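Local coordinates for ripening-associated protein (Musa acuminata, PDB 4PIT), which binds mannose-containing glycans at two pockets, as a lectin of the jacalin-related family, at residues 34-42 with 127-135; 86-94 with 103-112. The protein carries 1 engineered substitution. All blocks are in the same frame, centred on the assembly; numbering follows the deposited sequence.

Contact 1 of 2, residues 34-42 with 127-135. With MAN (alpha-D-mannopyranose), chain G; MAN (alpha-D-mannopyranose), chain F; MAN (alpha-D-mannopyranose), chain C.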
ATOM      1  N   GLY B  34     -22.566   5.823   3.371  1.00 11.53           N
ATOM      2  CA  GLY B  34     -23.875   5.181   3.526  1.00 11.93           C
ATOM      3  C   GLY B  34     -23.682   3.757   3.060  1.00 12.44           C
ATOM      4  O   GLY B  34     -22.921   3.001   3.676  1.00 12.86           O
ATOM      5  N   ASP B  35     -24.273   3.417   1.898  1.00 11.86           N
ATOM      6  CA  ASP B  35     -23.988   2.119   1.274  1.00 11.82           C
ATOM      7  C   ASP B  35     -22.492   2.075   0.908  1.00 14.27           C
ATOM      8  O   ASP B  35     -21.837   1.034   1.018  1.00 13.05           O
ATOM      9  CB  ASP B  35     -24.797   1.960  -0.005  1.00 13.00           C
ATOM     10  CG  ASP B  35     -26.279   1.683   0.128  1.00 18.43           C
ATOM     11  OD1 ASP B  35     -26.745   1.485   1.265  1.00 21.66           O
ATOM     12  OD2 ASP B  35     -26.963   1.697  -0.903  1.00 18.95           O
ATOM     13  N   VAL B  36     -21.969   3.226   0.435  1.00 11.08           N
ATOM     14  CA  VAL B  36     -20.563   3.337   0.027  1.00 10.08           C
ATOM     15  C   VAL B  36     -19.940   4.570   0.657  1.00 10.97           C
ATOM     16  O   VAL B  36     -20.596   5.260   1.447  1.00 10.39           O
ATOM     17  CB  VAL B  36     -20.414   3.371  -1.524  1.00 11.56           C
ATOM     18  CG1 VAL B  36     -20.940   2.083  -2.159  1.00 11.02           C
ATOM     19  CG2 VAL B  36     -21.075   4.601  -2.148  1.00 11.10           C
ATOM     20  N   VAL B  37     -18.693   4.877   0.283  1.00  9.43           N
ATOM     21  CA  VAL B  37     -18.058   6.108   0.760  1.00  8.37           C
ATOM     22  C   VAL B  37     -18.429   7.191  -0.232  1.00  9.61           C
ATOM     23  O   VAL B  37     -18.034   7.141  -1.403  1.00  9.37           O
ATOM     24  CB  VAL B  37     -16.531   5.924   0.904  1.00 10.95           C
ATOM     25  CG1 VAL B  37     -15.888   7.229   1.391  1.00 10.88           C
ATOM     26  CG2 VAL B  37     -16.209   4.794   1.887  1.00 11.23           C
ATOM     27  N   ASP B  38     -19.248   8.158   0.226  1.00  8.65           N
ATOM     28  CA  ASP B  38     -19.705   9.244  -0.623  1.00  8.40           C
ATOM     29  C   ASP B  38     -18.638  10.288  -0.837  1.00  9.26           C
ATOM     30  O   ASP B  38     -18.574  10.895  -1.882  1.00  9.92           O
ATOM     31  CB  ASP B  38     -20.916   9.912   0.046  1.00  9.05           C
ATOM     32  CG  ASP B  38     -22.122   8.984   0.036  1.00 12.26           C
ATOM     33  OD1 ASP B  38     -22.208   8.101   0.940  1.00 11.55           O
ATOM     34  OD2 ASP B  38     -22.930   9.080  -0.915  1.00 13.46           O
ATOM     35  N   GLY B  39     -17.846  10.564   0.187  1.00  8.83           N
ATOM     36  CA  GLY B  39     -16.881  11.624   0.042  1.00  8.58           C
ATOM     37  C   GLY B  39     -16.130  11.826   1.320  1.00 10.77           C
ATOM     38  O   GLY B  39     -16.332  11.095   2.301  1.00  9.75           O
ATOM     39  N   VAL B  40     -15.184  12.771   1.307  0.50  9.32           N
ATOM     40  CA  VAL B  40     -14.353  13.035   2.489  0.50  9.44           C
ATOM     41  C   VAL B  40     -14.040  14.523   2.596  0.50 11.76           C
ATOM     42  O   VAL B  40     -13.677  15.126   1.585  0.50 10.75           O
ATOM     43  CB  VAL B  40     -13.013  12.231   2.455  0.50 12.35           C
ATOM     44  CG1 VAL B  40     -12.212  12.421   3.732  0.50 11.23           C
ATOM     45  CG2 VAL B  40     -13.221  10.748   2.205  0.50 13.28           C
ATOM     46  N   ASP B  41     -14.082  15.086   3.840  1.00  9.93           N
ATOM     47  CA  ASP B  41     -13.621  16.434   4.119  1.00  9.71           C
ATOM     48  C   ASP B  41     -12.254  16.258   4.734  1.00 14.69           C
ATOM     49  O   ASP B  41     -12.127  15.468   5.672  1.00 15.47           O
ATOM     50  CB  ASP B  41     -14.497  17.213   5.096  1.00 10.97           C
ATOM     51  CG  ASP B  41     -15.780  17.781   4.576  1.00 14.20           C
ATOM     52  OD1 ASP B  41     -15.963  17.805   3.338  1.00 13.53           O
ATOM     53  OD2 ASP B  41     -16.585  18.247   5.395  1.00 18.43           O
ATOM     54  N   VAL B  42     -11.245  16.960   4.250  1.00  9.65           N
ATOM     55  CA  VAL B  42      -9.948  16.924   4.898  1.00  8.92           C
ATOM     56  C   VAL B  42      -9.717  18.300   5.434  1.00 11.37           C
ATOM     57  O   VAL B  42      -9.811  19.280   4.671  1.00 10.93           O
ATOM     58  CB  VAL B  42      -8.780  16.477   3.981  1.00  9.92           C
ATOM     59  CG1 VAL B  42      -7.445  16.455   4.723  1.00 10.18           C
ATOM     60  CG2 VAL B  42      -9.071  15.116   3.304  1.00 10.05           C
ATOM     61  N   ARG B 127      -9.769  10.406  -6.506  1.00  6.48           N
ATOM     62  CA  ARG B 127     -10.745  10.833  -7.510  1.00  7.47           C
ATOM     63  C   ARG B 127     -12.106  10.871  -6.837  1.00  9.30           C
ATOM     64  O   ARG B 127     -12.397  10.042  -5.968  1.00  8.47           O
ATOM     65  CB  ARG B 127     -10.776   9.857  -8.723  1.00  9.21           C
ATOM     66  CG  ARG B 127      -9.417   9.704  -9.445  1.00  8.68           C
ATOM     67  CD  ARG B 127      -9.536   8.793 -10.686  1.00 10.07           C
ATOM     68  NE  ARG B 127     -10.302   9.487 -11.707  1.00 12.05           N
ATOM     69  CZ  ARG B 127      -9.787  10.318 -12.599  1.00 14.33           C
ATOM     70  NH1 ARG B 127     -10.576  10.937 -13.461  1.00 14.03           N
ATOM     71  NH2 ARG B 127      -8.476  10.564 -12.617  1.00 14.44           N
ATOM     72  N   GLY B 128     -12.899  11.862  -7.213  1.00  8.78           N
ATOM     73  CA  GLY B 128     -14.240  12.007  -6.643  1.00  8.60           C
ATOM     74  C   GLY B 128     -15.260  12.432  -7.678  1.00 10.63           C
ATOM     75  O   GLY B 128     -14.940  13.181  -8.598  1.00 10.90           O
ATOM     76  N   GLY B 129     -16.491  11.969  -7.500  1.00  9.41           N
ATOM     77  CA  GLY B 129     -17.620  12.295  -8.379  1.00  9.10           C
ATOM     78  C   GLY B 129     -18.848  12.382  -7.509  1.00 11.43           C
ATOM     79  O   GLY B 129     -18.851  13.131  -6.520  1.00 12.60           O
ATOM     80  N   LYS B 130     -19.865  11.579  -7.800  1.00  8.81           N
ATOM     81  CA  LYS B 130     -20.993  11.470  -6.885  1.00  8.64           C
ATOM     82  C   LYS B 130     -20.560  10.772  -5.588  1.00 10.75           C
ATOM     83  O   LYS B 130     -21.100  11.051  -4.508  1.00 11.53           O
ATOM     84  CB  LYS B 130     -22.129  10.696  -7.558  1.00 10.12           C
ATOM     85  CG  LYS B 130     -23.401  10.653  -6.716  1.00 11.43           C
ATOM     86  CD  LYS B 130     -24.523   9.923  -7.478  1.00 12.77           C
ATOM     87  CE  LYS B 130     -25.712   9.675  -6.564  1.00 21.81           C
ATOM     88  NZ  LYS B 130     -26.392  10.942  -6.197  1.00 26.80           N
ATOM     89  N   PHE B 131     -19.617   9.814  -5.710  1.00  8.12           N
ATOM     90  CA  PHE B 131     -19.060   9.093  -4.575  1.00  8.49           C
ATOM     91  C   PHE B 131     -17.539   9.284  -4.587  1.00  8.90           C
ATOM     92  O   PHE B 131     -16.991  10.007  -5.429  1.00  9.38           O
ATOM     93  CB  PHE B 131     -19.438   7.594  -4.642  1.00  8.86           C
ATOM     94  CG  PHE B 131     -20.932   7.367  -4.865  1.00  9.36           C
ATOM     95  CD1 PHE B 131     -21.862   7.789  -3.922  1.00 10.85           C
ATOM     96  CD2 PHE B 131     -21.394   6.738  -6.024  1.00 10.25           C
ATOM     97  CE1 PHE B 131     -23.241   7.615  -4.137  1.00 11.80           C
ATOM     98  CE2 PHE B 131     -22.775   6.520  -6.217  1.00 13.17           C
ATOM     99  CZ  PHE B 131     -23.685   6.969  -5.274  1.00 11.04           C
ATOM    100  N   LEU B 132     -16.858   8.653  -3.625  1.00  8.20           N
ATOM    101  CA  LEU B 132     -15.418   8.729  -3.594  1.00  8.72           C
ATOM    102  C   LEU B 132     -14.866   7.594  -4.464  1.00  9.20           C
ATOM    103  O   LEU B 132     -14.729   6.452  -3.997  1.00  9.92           O
ATOM    104  CB  LEU B 132     -14.901   8.654  -2.160  1.00  9.63           C
ATOM    105  CG  LEU B 132     -13.437   9.060  -1.995  1.00 12.90           C
ATOM    106  CD1 LEU B 132     -13.164  10.491  -2.462  1.00 13.96           C
ATOM    107  CD2 LEU B 132     -13.046   8.918  -0.544  1.00 16.21           C
ATOM    108  N   ASP B 133     -14.544   7.927  -5.728  1.00  7.74           N
ATOM    109  CA  ASP B 133     -14.041   6.933  -6.670  1.00  6.59           C
ATOM    110  C   ASP B 133     -12.753   6.298  -6.242  1.00  9.68           C
ATOM    111  O   ASP B 133     -12.591   5.087  -6.410  1.00  9.61           O
ATOM    112  CB  ASP B 133     -13.821   7.570  -8.042  1.00  8.00           C
ATOM    113  CG  ASP B 133     -15.114   8.071  -8.652  1.00  9.85           C
ATOM    114  OD1 ASP B 133     -15.672   9.078  -8.129  1.00 10.70           O
ATOM    115  OD2 ASP B 133     -15.620   7.416  -9.601  1.00 11.62           O
ATOM    116  N   ALA B 134     -11.809   7.108  -5.707  1.00  8.59           N
ATOM    117  CA  ALA B 134     -10.500   6.529  -5.370  1.00  7.68           C
ATOM    118  C   ALA B 134      -9.792   7.381  -4.346  1.00  9.85           C
ATOM    119  O   ALA B 134     -10.051   8.579  -4.231  1.00  9.05           O
ATOM    120  CB  ALA B 134      -9.642   6.416  -6.625  1.00  7.68           C
ATOM    121  N   ILE B 135      -8.871   6.755  -3.621  1.00  7.67           N
ATOM    122  CA  ILE B 135      -8.052   7.486  -2.640  1.00  7.38           C
ATOM    123  C   ILE B 135      -6.650   6.902  -2.611  1.00  9.69           C
ATOM    124  O   ILE B 135      -6.463   5.696  -2.714  1.00  9.96           O
ATOM    125  CB  ILE B 135      -8.727   7.486  -1.236  1.00 10.40           C
ATOM    126  CG1 ILE B 135      -8.049   8.537  -0.317  1.00 12.63           C
ATOM    127  CG2 ILE B 135      -8.739   6.078  -0.611  1.00 11.81           C
ATOM    128  CD1 ILE B 135      -8.847   8.843   1.033  1.00 17.55           C
TER
HETATM  129  C1  MAN G   2     -27.496   5.456   1.147  1.00 21.13           C
HETATM  130  C2  MAN G   2     -27.601   6.789   1.879  1.00 19.12           C
HETATM  131  C3  MAN G   2     -27.132   7.940   0.989  1.00 17.74           C
HETATM  132  C4  MAN G   2     -25.752   7.669   0.390  1.00 14.99           C
HETATM  133  C5  MAN G   2     -25.728   6.315  -0.319  1.00 13.08           C
HETATM  134  C6  MAN G   2     -24.343   5.917  -0.800  1.00 12.59           C
HETATM  135  O2  MAN G   2     -26.831   6.706   3.069  1.00 20.87           O
HETATM  136  O3  MAN G   2     -27.102   9.166   1.710  1.00 19.32           O
HETATM  137  O4  MAN G   2     -25.472   8.695  -0.549  1.00 15.12           O
HETATM  138  O5  MAN G   2     -26.174   5.288   0.586  1.00 15.04           O
HETATM  139  O6  MAN G   2     -23.406   5.811   0.279  1.00 12.01           O
HETATM  140  C1  MAN F   2     -21.032   9.914 -11.075  1.00 13.16           C
HETATM  141  C2  MAN F   2     -19.993  10.584 -11.963  1.00 12.80           C
HETATM  142  C3  MAN F   2     -18.890   9.596 -12.332  1.00 11.81           C
HETATM  143  C4  MAN F   2     -18.291   8.967 -11.074  1.00 10.94           C
HETATM  144  C5  MAN F   2     -19.395   8.371 -10.203  1.00 10.33           C
HETATM  145  C6  MAN F   2     -18.895   7.856  -8.878  1.00  9.59           C
HETATM  146  O2  MAN F   2     -19.436  11.677 -11.230  1.00 13.52           O
HETATM  147  O3  MAN F   2     -17.876  10.227 -13.103  1.00 13.05           O
HETATM  148  O4  MAN F   2     -17.405   7.914 -11.447  1.00  9.32           O
HETATM  149  O5  MAN F   2     -20.402   9.361  -9.907  1.00 11.57           O
HETATM  150  O6  MAN F   2     -18.335   8.920  -8.100  1.00 10.05           O
HETATM  151  C1  MAN C   1     -28.883   4.234  -1.868  1.00 37.99           C
HETATM  152  C2  MAN C   1     -28.869   4.129  -0.339  1.00 33.64           C
HETATM  153  C3  MAN C   1     -30.228   3.668   0.187  1.00 40.99           C
HETATM  154  C4  MAN C   1     -31.349   4.547  -0.358  1.00 44.76           C
HETATM  155  C5  MAN C   1     -31.267   4.558  -1.882  1.00 44.47           C
HETATM  156  C6  MAN C   1     -32.312   5.413  -2.559  1.00 46.05           C
HETATM  157  O1  MAN C   1     -28.920   2.956  -2.434  1.00 39.55           O
HETATM  158  O2  MAN C   1     -28.537   5.411   0.179  1.00 22.53           O
HETATM  159  O3  MAN C   1     -30.245   3.655   1.610  1.00 43.46           O
HETATM  160  O4  MAN C   1     -32.616   4.059   0.076  1.00 48.28           O
HETATM  161  O5  MAN C   1     -29.980   5.050  -2.295  1.00 40.48           O
HETATM  162  O6  MAN C   1     -32.460   5.030  -3.919  1.00 46.57           O
HETATM  163  O   HOH W   1     -22.987  11.241  -2.584  1.00 12.52           O

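Contact 2 of 2, residues 86-94 with 103-112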
ATOM      1  N   ALA B  86     -20.493   2.082 -11.035  1.00 12.16           N
ATOM      2  CA  ALA B  86     -19.217   2.766 -10.854  1.00 11.57           C
ATOM      3  C   ALA B  86     -18.313   1.941  -9.950  1.00 13.46           C
ATOM      4  O   ALA B  86     -18.806   1.176  -9.111  1.00 14.29           O
ATOM      5  CB  ALA B  86     -19.468   4.138 -10.219  1.00 12.47           C
ATOM      6  N   VAL B  87     -16.991   2.104 -10.121  1.00  9.43           N
ATOM      7  CA  VAL B  87     -15.996   1.431  -9.291  1.00  9.48           C
ATOM      8  C   VAL B  87     -15.588   2.473  -8.264  1.00 11.24           C
ATOM      9  O   VAL B  87     -14.912   3.449  -8.620  1.00 10.67           O
ATOM     10  CB  VAL B  87     -14.810   0.917 -10.146  1.00 13.52           C
ATOM     11  CG1 VAL B  87     -13.713   0.330  -9.242  1.00 13.08           C
ATOM     12  CG2 VAL B  87     -15.295  -0.138 -11.147  1.00 13.22           C
ATOM     13  N   VAL B  88     -16.000   2.283  -7.012  1.00  9.44           N
ATOM     14  CA  VAL B  88     -15.753   3.296  -5.976  1.00  8.80           C
ATOM     15  C   VAL B  88     -15.295   2.661  -4.674  1.00 10.11           C
ATOM     16  O   VAL B  88     -15.198   1.432  -4.564  1.00 11.06           O
ATOM     17  CB  VAL B  88     -17.072   4.106  -5.725  1.00 11.32           C
ATOM     18  CG1 VAL B  88     -17.564   4.816  -6.996  1.00 10.89           C
ATOM     19  CG2 VAL B  88     -18.172   3.211  -5.125  1.00 11.51           C
ATOM     20  N   LEU B  89     -14.999   3.496  -3.674  1.00  7.95           N
ATOM     21  CA  LEU B  89     -14.679   2.959  -2.363  1.00  7.99           C
ATOM     22  C   LEU B  89     -15.980   2.553  -1.709  1.00 10.06           C
ATOM     23  O   LEU B  89     -16.846   3.403  -1.447  1.00  9.77           O
ATOM     24  CB  LEU B  89     -13.937   4.010  -1.519  1.00  8.50           C
ATOM     25  CG  LEU B  89     -12.513   4.297  -1.982  1.00 14.74           C
ATOM     26  CD1 LEU B  89     -12.093   5.625  -1.469  1.00 16.97           C
ATOM     27  CD2 LEU B  89     -11.546   3.170  -1.527  1.00 18.23           C
ATOM     28  N   GLY B  90     -16.153   1.251  -1.487  1.00  9.10           N
ATOM     29  CA  GLY B  90     -17.327   0.747  -0.777  1.00  9.96           C
ATOM     30  C   GLY B  90     -17.210   0.866   0.735  1.00 13.14           C
ATOM     31  O   GLY B  90     -18.216   1.001   1.445  1.00 12.96           O
ATOM     32  N   LYS B  91     -15.959   0.787   1.234  1.00  9.85           N
ATOM     33  CA  LYS B  91     -15.607   0.891   2.650  1.00 10.18           C
ATOM     34  C   LYS B  91     -14.270   1.580   2.763  1.00 11.76           C
ATOM     35  O   LYS B  91     -13.401   1.328   1.924  1.00 10.02           O
ATOM     36  CB  LYS B  91     -15.519  -0.490   3.316  1.00 12.68           C
ATOM     37  CG  LYS B  91     -16.785  -1.305   3.266  1.00 14.20           C
ATOM     38  CD  LYS B  91     -16.688  -2.522   4.146  1.00 17.02           C
ATOM     39  CE  LYS B  91     -17.976  -3.282   4.054  1.00 16.32           C
ATOM     40  NZ  LYS B  91     -17.918  -4.542   4.863  1.00 23.72           N
ATOM     41  N   LEU B  92     -14.086   2.367   3.821  1.00  8.84           N
ATOM     42  CA  LEU B  92     -12.808   3.045   4.065  1.00  8.80           C
ATOM     43  C   LEU B  92     -12.601   3.235   5.555  1.00 11.74           C
ATOM     44  O   LEU B  92     -13.457   3.766   6.258  1.00 11.59           O
ATOM     45  CB  LEU B  92     -12.782   4.403   3.342  1.00  9.42           C
ATOM     46  CG  LEU B  92     -11.510   5.270   3.523  1.00 11.87           C
ATOM     47  CD1 LEU B  92     -10.311   4.605   2.859  1.00 12.42           C
ATOM     48  CD2 LEU B  92     -11.708   6.632   2.888  1.00 13.04           C
ATOM     49  N   GLY B  93     -11.422   2.865   6.003  1.00 10.19           N
ATOM     50  CA  GLY B  93     -11.054   3.096   7.388  1.00 10.42           C
ATOM     51  C   GLY B  93      -9.611   3.518   7.516  1.00 11.96           C
ATOM     52  O   GLY B  93      -8.844   3.471   6.545  1.00 10.32           O
ATOM     53  N   PHE B  94      -9.243   3.934   8.743  1.00  9.76           N
ATOM     54  CA  PHE B  94      -7.874   4.371   9.036  1.00  9.92           C
ATOM     55  C   PHE B  94      -7.456   3.915  10.398  1.00 14.31           C
ATOM     56  O   PHE B  94      -8.304   3.781  11.292  1.00 14.60           O
ATOM     57  CB  PHE B  94      -7.787   5.913   9.035  1.00 10.67           C
ATOM     58  CG  PHE B  94      -7.923   6.550   7.677  1.00 10.87           C
ATOM     59  CD1 PHE B  94      -9.173   6.904   7.177  1.00 13.80           C
ATOM     60  CD2 PHE B  94      -6.801   6.791   6.892  1.00 11.50           C
ATOM     61  CE1 PHE B  94      -9.297   7.497   5.911  1.00 13.61           C
ATOM     62  CE2 PHE B  94      -6.929   7.383   5.616  1.00 13.95           C
ATOM     63  CZ  PHE B  94      -8.178   7.730   5.140  1.00 12.36           C
ATOM     64  N   PRO B 103     -13.876   0.484   9.587  1.00 16.05           N
ATOM     65  CA  PRO B 103     -14.170   1.151   8.309  1.00 15.27           C
ATOM     66  C   PRO B 103     -15.606   1.650   8.235  1.00 16.70           C
ATOM     67  O   PRO B 103     -16.503   1.149   8.932  1.00 18.40           O
ATOM     68  CB  PRO B 103     -13.905   0.043   7.278  1.00 18.18           C
ATOM     69  CG  PRO B 103     -14.187  -1.232   8.028  1.00 23.19           C
ATOM     70  CD  PRO B 103     -13.613  -0.957   9.384  1.00 18.96           C
ATOM     71  N   PHE B 104     -15.813   2.652   7.387  1.00 12.47           N
ATOM     72  CA  PHE B 104     -17.115   3.266   7.139  1.00 11.36           C
ATOM     73  C   PHE B 104     -17.536   2.916   5.745  1.00 13.33           C
ATOM     74  O   PHE B 104     -16.716   2.929   4.817  1.00 12.33           O
ATOM     75  CB  PHE B 104     -17.000   4.788   7.328  1.00 11.89           C
ATOM     76  CG  PHE B 104     -16.419   5.144   8.666  1.00 12.44           C
ATOM     77  CD1 PHE B 104     -17.132   4.901   9.838  1.00 14.99           C
ATOM     78  CD2 PHE B 104     -15.127   5.651   8.763  1.00 14.24           C
ATOM     79  CE1 PHE B 104     -16.560   5.174  11.094  1.00 16.44           C
ATOM     80  CE2 PHE B 104     -14.575   5.970  10.014  1.00 16.55           C
ATOM     81  CZ  PHE B 104     -15.310   5.760  11.163  1.00 15.26           C
ATOM     82  N   GLY B 105     -18.817   2.609   5.582  1.00 12.58           N
ATOM     83  CA  GLY B 105     -19.358   2.148   4.309  1.00 11.88           C
ATOM     84  C   GLY B 105     -19.850   0.721   4.473  1.00 16.41           C
ATOM     85  O   GLY B 105     -19.379   0.009   5.363  1.00 15.93           O
ATOM     86  N   ASN B 106     -20.764   0.278   3.604  1.00 13.67           N
ATOM     87  CA  ASN B 106     -21.406  -1.027   3.775  1.00 14.91           C
ATOM     88  C   ASN B 106     -21.352  -1.931   2.554  1.00 18.12           C
ATOM     89  O   ASN B 106     -22.064  -2.953   2.530  1.00 20.01           O
ATOM     90  CB  ASN B 106     -22.882  -0.790   4.156  1.00 16.04           C
ATOM     91  CG  ASN B 106     -23.073  -0.193   5.534  1.00 28.85           C
ATOM     92  OD1 ASN B 106     -23.864   0.731   5.739  1.00 29.12           O
ATOM     93  ND2 ASN B 106     -22.354  -0.701   6.512  1.00 22.53           N
ATOM     94  N   THR B 107     -20.488  -1.642   1.572  1.00 14.30           N
ATOM     95  CA  THR B 107     -20.429  -2.456   0.373  1.00 14.73           C
ATOM     96  C   THR B 107     -19.037  -3.049   0.204  1.00 17.40           C
ATOM     97  O   THR B 107     -18.041  -2.330   0.104  1.00 16.99           O
ATOM     98  CB  THR B 107     -20.858  -1.652  -0.864  1.00 19.38           C
ATOM     99  OG1 THR B 107     -22.140  -1.050  -0.640  1.00 18.38           O
ATOM    100  CG2 THR B 107     -20.927  -2.526  -2.135  1.00 15.25           C
ATOM    101  N   GLY B 108     -18.992  -4.373   0.166  1.00 17.13           N
ATOM    102  CA  GLY B 108     -17.752  -5.092  -0.020  1.00 17.10           C
ATOM    103  C   GLY B 108     -17.423  -5.223  -1.486  1.00 20.45           C
ATOM    104  O   GLY B 108     -18.261  -4.961  -2.362  1.00 20.23           O
ATOM    105  N   GLY B 109     -16.208  -5.654  -1.758  1.00 17.68           N
ATOM    106  CA  GLY B 109     -15.767  -5.890  -3.116  1.00 17.12           C
ATOM    107  C   GLY B 109     -14.380  -6.492  -3.121  1.00 22.38           C
ATOM    108  O   GLY B 109     -14.206  -7.674  -2.786  1.00 25.86           O
ATOM    109  N   THR B 110     -13.398  -5.690  -3.515  1.00 14.87           N
ATOM    110  CA  THR B 110     -12.008  -6.139  -3.532  1.00 13.59           C
ATOM    111  C   THR B 110     -11.307  -5.447  -2.391  1.00 15.68           C
ATOM    112  O   THR B 110     -11.179  -4.219  -2.444  1.00 14.89           O
ATOM    113  CB  THR B 110     -11.336  -5.813  -4.873  1.00 16.58           C
ATOM    114  OG1 THR B 110     -12.100  -6.394  -5.941  1.00 17.17           O
ATOM    115  CG2 THR B 110      -9.892  -6.335  -4.943  1.00 18.26           C
ATOM    116  N   PRO B 111     -10.860  -6.156  -1.345  1.00 11.22           N
ATOM    117  CA  PRO B 111     -10.187  -5.447  -0.261  1.00 11.18           C
ATOM    118  C   PRO B 111      -8.843  -4.849  -0.642  1.00 13.65           C
ATOM    119  O   PRO B 111      -8.145  -5.343  -1.512  1.00 13.43           O
ATOM    120  CB  PRO B 111      -9.960  -6.522   0.805  1.00 14.39           C
ATOM    121  CG  PRO B 111     -10.109  -7.803   0.129  1.00 18.22           C
ATOM    122  CD  PRO B 111     -10.980  -7.609  -1.083  1.00 12.66           C
ATOM    123  N   PHE B 112      -8.463  -3.794   0.074  1.00 10.51           N
ATOM    124  CA  PHE B 112      -7.125  -3.242  -0.004  1.00 10.64           C
ATOM    125  C   PHE B 112      -6.696  -2.898   1.404  1.00 11.89           C
ATOM    126  O   PHE B 112      -7.541  -2.636   2.278  1.00 10.69           O
ATOM    127  CB  PHE B 112      -7.012  -2.032  -0.937  1.00 13.37           C
ATOM    128  CG  PHE B 112      -7.665  -0.774  -0.423  1.00 13.44           C
ATOM    129  CD1 PHE B 112      -9.006  -0.518  -0.674  1.00 14.56           C
ATOM    130  CD2 PHE B 112      -6.925   0.179   0.273  1.00 14.72           C
ATOM    131  CE1 PHE B 112      -9.620   0.646  -0.178  1.00 15.55           C
ATOM    132  CE2 PHE B 112      -7.534   1.347   0.758  1.00 16.04           C
ATOM    133  CZ  PHE B 112      -8.862   1.589   0.504  1.00 15.03           C
TER

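Contact 1 of 2, residues 34-42 with 127-135
Val36 lays its CG2 methyl over one face of the Phe131 ring in a CH-pi contact, with CG2 4.1 Å from the ring centroid, 25° off the normal and offset toward the rim. CG of Lys130 covers the centre of the opposite face, so aliphatic groups sandwich the ring. At its edge, in plane, Asp38 OD2 comes within 3.4 Å of Phe131 CD1. Phe131 CG stands anti to the carbonyl carbon (chi1 -50°), which brings the ring against Val36 CG2 and Asp38 OD2.

The Asp38 carboxylate also grips a sugar. Its OD1 accepts from O6 of the chain G mannose at 2.7 Å, and its OD2 accepts from O4 of that sugar at 2.6 Å. OD2 further takes a bond from a water that donates to Lys130 O as well, bridging the two segments. Asp133 holds the chain F mannose with the same pair of sugar bonds, OD1 receiving O6 and OD2 receiving O4. Backbone amides add to each grip: Asp35 N reaches O5 of the chain G mannose at 3.0 Å and Val36 N its O6, while Lys130 N and Phe131 N serve O5 and O6 of the chain F mannose. Each O6 therefore accepts from an amide and donates to an aspartate.

Behind the sugars, Leu132 N donates to Val37 O at 2.9 Å (171° at the hydrogen), and Val37 CG1 lies alongside Leu132 CD2 at 3.8 Å. Tyr83 meets Phe131 edge to face. Classic bulges at Asp38-Gly39 and Asp133-Ala134 follow the two loops. Gly34 to Asp38 and Gly129 to Asp133 each fit the GXXXD mannose-binding motif of jacalin-related lectins.

Contact 2 of 2, residues 86-94 with 103-112
Leu92 and Phe104 form an antiparallel hydrogen-bonded pair in the hairpin of strands 86-96 and 100-104, beyond which residues 105-109 lead to strand 110-116. The evidence for the pairing is reciprocal: Phe104 N donates to Leu92 O at 2.8 Å, from above the carbonyl plane, and Leu92 N donates to Phe104 O at 2.9 Å. Next to it the ladder closes up, with Gly93 CA 3.8 Å from Pro103 CA, where a cis peptide precedes the proline.

On the other side of the pair the strand turns a corner at Gly90, and the bonding thins to one weak link, Thr107 N to Gly90 O at 3.5 Å. Gly90 CA in turn sits 3.3 Å from Thr107 O, a CA-H...O contact. Strand 110-116 lies at the far edge of the same sheet, beyond 73-83, so the order 100-104, 86-96, 73-83, 110-116 is that of a Greek key, one of the three forming the beta-prism. Lys91 runs extended beyond CG across the connecting loop, its CG 3.6 Å from Thr107 O and its aliphatic chain also close to Gly105 O.

Inside, Phe112, on the strand beyond 73-83, reaches over that strand to the leucines of 86-96. Its CG lies between the backbone N and the carbonyl carbon (chi1 71°), sending the ring toward them. Leu89 crosses Phe112 at about a right angle, CD2 lying 3.4 Å from CE1 of the ring, and Leu92 CD1 approaches Phe112 CZ at the ring edge, 4.1 Å away. Trp10 stacks on Phe112, His63 stacks on Phe104, and Pro111, just before Phe112 in the chain, packs on Pro111 of the second subunit.

Overall arrangement
From the N terminus, residues 34-42 come first, starting in the loop after strand 25-33 and entering strand 37-46. The chain then builds much of the prism before returning at 127-135, where contact 1 closes a loop with 84 residues between its segments. Contact 2 is nested inside that loop, closing a short one of 8 residues between 86-94 and 103-112. Contact 1 ties the sheet holding 37-46 to the one holding 118-128 and 134-140; contact 2 stays within the third sheet. Their centres are 10 Å apart and they touch directly: Asp35 O probably accepts bonds from Thr107 OG1 and Asn106 N, and Leu89 packs against Ile135.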